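Local coordinates for protein GDP-mannose-dependent alpha-(1-6)-phosphatidylinositol monomannoside mannosyltransferase (Corynebacterium glutamicum, PDB 3OKC) that is a mannosyltransferase of the GT-B fold, built of two Rossmann-like domains, here with GDP bound, at residues 112-117 with 141-146. Numbering follows the deposited sequence.
Sequences KVIAST and VDVLTY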
ATOM      1  N   LYS A 112     -10.332 -22.737 -10.076  1.00 17.25           N
ATOM      2  CA  LYS A 112     -10.449 -21.642  -9.114  1.00 16.80           C
ATOM      3  C   LYS A 112     -10.157 -20.288  -9.763  1.00 15.82           C
ATOM      4  O   LYS A 112      -9.153 -20.124 -10.463  1.00 15.57           O
ATOM      5  CB  LYS A 112      -9.512 -21.866  -7.921  1.00 16.61           C
ATOM      6  CG  LYS A 112      -9.670 -20.831  -6.802  1.00 16.65           C
ATOM      7  CD  LYS A 112      -8.645 -21.022  -5.696  1.00 16.96           C
ATOM      8  CE  LYS A 112      -8.977 -22.231  -4.845  1.00 19.02           C
ATOM      9  NZ  LYS A 112      -7.859 -22.548  -3.927  1.00 20.28           N
ATOM     10  N   VAL A 113     -11.043 -19.328  -9.522  1.00 15.60           N
ATOM     11  CA  VAL A 113     -10.854 -17.954  -9.985  1.00 14.98           C
ATOM     12  C   VAL A 113     -10.734 -17.021  -8.776  1.00 14.68           C
ATOM     13  O   VAL A 113     -11.608 -17.003  -7.905  1.00 14.89           O
ATOM     14  CB  VAL A 113     -11.998 -17.488 -10.934  1.00 15.16           C
ATOM     15  CG1 VAL A 113     -11.765 -16.059 -11.397  1.00 14.64           C
ATOM     16  CG2 VAL A 113     -12.125 -18.416 -12.139  1.00 14.97           C
ATOM     17  N   ILE A 114      -9.631 -16.279  -8.724  1.00 14.22           N
ATOM     18  CA  ILE A 114      -9.376 -15.300  -7.668  1.00 14.09           C
ATOM     19  C   ILE A 114      -9.370 -13.906  -8.301  1.00 13.94           C
ATOM     20  O   ILE A 114      -8.882 -13.730  -9.419  1.00 13.92           O
ATOM     21  CB  ILE A 114      -8.007 -15.545  -6.940  1.00 13.93           C
ATOM     22  CG1 ILE A 114      -7.831 -17.009  -6.521  1.00 14.11           C
ATOM     23  CG2 ILE A 114      -7.838 -14.625  -5.723  1.00 13.79           C
ATOM     24  CD1 ILE A 114      -6.986 -17.830  -7.473  1.00 13.14           C
ATOM     25  N   ALA A 115      -9.936 -12.931  -7.599  1.00 13.99           N
ATOM     26  CA  ALA A 115      -9.851 -11.532  -8.015  1.00 13.96           C
ATOM     27  C   ALA A 115      -9.457 -10.655  -6.826  1.00 14.02           C
ATOM     28  O   ALA A 115      -9.998 -10.811  -5.721  1.00 13.87           O
ATOM     29  CB  ALA A 115     -11.169 -11.063  -8.627  1.00 14.24           C
ATOM     30  N   SER A 116      -8.506  -9.750  -7.052  1.00 13.94           N
ATOM     31  CA  SER A 116      -8.051  -8.843  -5.999  1.00 14.52           C
ATOM     32  C   SER A 116      -8.628  -7.435  -6.132  1.00 14.88           C
ATOM     33  O   SER A 116      -8.567  -6.825  -7.197  1.00 14.73           O
ATOM     34  CB  SER A 116      -6.523  -8.795  -5.931  1.00 14.40           C
ATOM     35  OG  SER A 116      -5.990 -10.024  -5.453  1.00 14.94           O
ATOM     36  N   THR A 117      -9.203  -6.940  -5.041  1.00 15.70           N
ATOM     37  CA  THR A 117      -9.652  -5.557  -4.967  1.00 16.57           C
ATOM     38  C   THR A 117      -8.596  -4.712  -4.277  1.00 17.53           C
ATOM     39  O   THR A 117      -7.744  -5.227  -3.546  1.00 17.44           O
ATOM     40  CB  THR A 117     -10.964  -5.407  -4.180  1.00 16.82           C
ATOM     41  OG1 THR A 117     -10.770  -5.870  -2.839  1.00 16.68           O
ATOM     42  CG2 THR A 117     -12.106  -6.171  -4.853  1.00 16.32           C
ATOM     43  N   VAL A 141     -16.560 -15.362  -9.448  1.00 23.92           N
ATOM     44  CA  VAL A 141     -15.289 -15.451  -8.739  1.00 22.66           C
ATOM     45  C   VAL A 141     -15.441 -16.290  -7.465  1.00 22.76           C
ATOM     46  O   VAL A 141     -16.406 -16.124  -6.710  1.00 23.51           O
ATOM     47  CB  VAL A 141     -14.739 -14.029  -8.421  1.00 22.09           C
ATOM     48  CG1 VAL A 141     -13.707 -14.062  -7.322  1.00 22.08           C
ATOM     49  CG2 VAL A 141     -14.150 -13.390  -9.670  1.00 21.47           C
ATOM     50  N   ASP A 142     -14.489 -17.195  -7.243  1.00 21.88           N
ATOM     51  CA  ASP A 142     -14.492 -18.074  -6.072  1.00 21.78           C
ATOM     52  C   ASP A 142     -13.860 -17.411  -4.843  1.00 21.06           C
ATOM     53  O   ASP A 142     -14.311 -17.627  -3.717  1.00 21.48           O
ATOM     54  CB  ASP A 142     -13.773 -19.390  -6.396  1.00 21.98           C
ATOM     55  CG  ASP A 142     -14.281 -20.035  -7.683  1.00 22.47           C
ATOM     56  OD1 ASP A 142     -15.464 -20.440  -7.733  1.00 23.87           O
ATOM     57  OD2 ASP A 142     -13.499 -20.136  -8.651  1.00 21.45           O
ATOM     58  N   VAL A 143     -12.816 -16.612  -5.066  1.00 19.76           N
ATOM     59  CA  VAL A 143     -12.109 -15.918  -3.988  1.00 19.12           C
ATOM     60  C   VAL A 143     -11.964 -14.432  -4.318  1.00 18.47           C
ATOM     61  O   VAL A 143     -11.416 -14.068  -5.362  1.00 18.04           O
ATOM     62  CB  VAL A 143     -10.703 -16.539  -3.702  1.00 18.95           C
ATOM     63  CG1 VAL A 143     -10.003 -15.804  -2.562  1.00 18.27           C
ATOM     64  CG2 VAL A 143     -10.804 -18.030  -3.379  1.00 19.23           C
ATOM     65  N   LEU A 144     -12.469 -13.584  -3.425  1.00 18.39           N
ATOM     66  CA  LEU A 144     -12.345 -12.135  -3.558  1.00 17.67           C
ATOM     67  C   LEU A 144     -11.437 -11.636  -2.433  1.00 17.24           C
ATOM     68  O   LEU A 144     -11.778 -11.757  -1.253  1.00 17.92           O
ATOM     69  CB  LEU A 144     -13.735 -11.483  -3.493  1.00 18.22           C
ATOM     70  CG  LEU A 144     -14.072 -10.076  -4.023  1.00 18.48           C
ATOM     71  CD1 LEU A 144     -13.623  -8.966  -3.063  1.00 18.55           C
ATOM     72  CD2 LEU A 144     -13.555  -9.828  -5.450  1.00 18.01           C
ATOM     73  N   THR A 145     -10.270 -11.110  -2.796  1.00 16.16           N
ATOM     74  CA  THR A 145      -9.338 -10.576  -1.806  1.00 15.79           C
ATOM     75  C   THR A 145      -9.540  -9.068  -1.576  1.00 15.74           C
ATOM     76  O   THR A 145      -9.982  -8.343  -2.474  1.00 15.38           O
ATOM     77  CB  THR A 145      -7.837 -10.903  -2.125  1.00 15.39           C
ATOM     78  OG1 THR A 145      -7.314  -9.974  -3.081  1.00 15.18           O
ATOM     79  CG2 THR A 145      -7.662 -12.336  -2.643  1.00 14.79           C
ATOM     80  N   TYR A 146      -9.228  -8.616  -0.364  1.00 15.78           N
ATOM     81  CA  TYR A 146      -9.398  -7.219   0.020  1.00 15.99           C
ATOM     82  C   TYR A 146      -8.215  -6.760   0.866  1.00 16.15           C
ATOM     83  O   TYR A 146      -7.600  -7.567   1.569  1.00 16.03           O
ATOM     84  CB  TYR A 146     -10.719  -7.016   0.774  1.00 16.57           C
ATOM     85  CG  TYR A 146     -10.847  -7.825   2.047  1.00 17.01           C
ATOM     86  CD1 TYR A 146     -10.423  -7.309   3.277  1.00 17.09           C
ATOM     87  CD2 TYR A 146     -11.398  -9.107   2.026  1.00 16.70           C
ATOM     88  CE1 TYR A 146     -10.544  -8.049   4.451  1.00 17.71           C
ATOM     89  CE2 TYR A 146     -11.519  -9.856   3.189  1.00 17.51           C
ATOM     90  CZ  TYR A 146     -11.090  -9.324   4.398  1.00 18.54           C
ATOM     91  OH  TYR A 146     -11.221 -10.072   5.550  1.00 19.66           O
TER
HETATM   92  O   HOH W   1      -6.700  -7.571  -2.276  1.00 11.44           O
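I114, A115 and S116 stand opposite V143, L144 and T145 in parallel pairing, the axes of strands 112-116 and 143-146 inclined by 21° and 4.8 Å apart at closest approach. A115 N donates to V143 O (2.9 Å). T145 N donates to A115 O (3.0 Å), and the amide of T117 to O of T145. At the start of the ladder, O of V113 accepts from the amides of both D142 and V143. There the D142 carboxylate takes the place of a backbone acceptor: its OD2 receives the V113 amide through the anti lone pair, 2.7 Å from V113 N. K106 forms a salt bridge with the same oxygen, so the carboxylate ties the start of both strands to helix 102-108.

On one sheet face I114 and V143 lie side by side, and CG2 of I114 also meets CG2 of T145 at 3.8 Å. Farther along this face OG of S116 and OG1 of T145 share a 2.7 Å hydrogen bond; S116 OG is bonded to W91 as well, while a water links T145 OG1 to O of T117. With chi1 at 61°, T117 turns OG1 onto an in-plane lone pair of T145 O, 2.6 Å away, giving that carbonyl a second donor. On the A115 and L144 face, CG2 of V141 packs against CB of A115 and CG1 of V113, and T117 CG2 reaches CD1 of L144.

These are adjacent inner strands of the N-terminal Rossmann-like sheet, joined by a largely helical connection. Strand 89-92 flanks 112-116, strand 164-167 flanks 143-146, helix 102-108 packs on V113 and V141, and helix 149-159 covers T117 and L144.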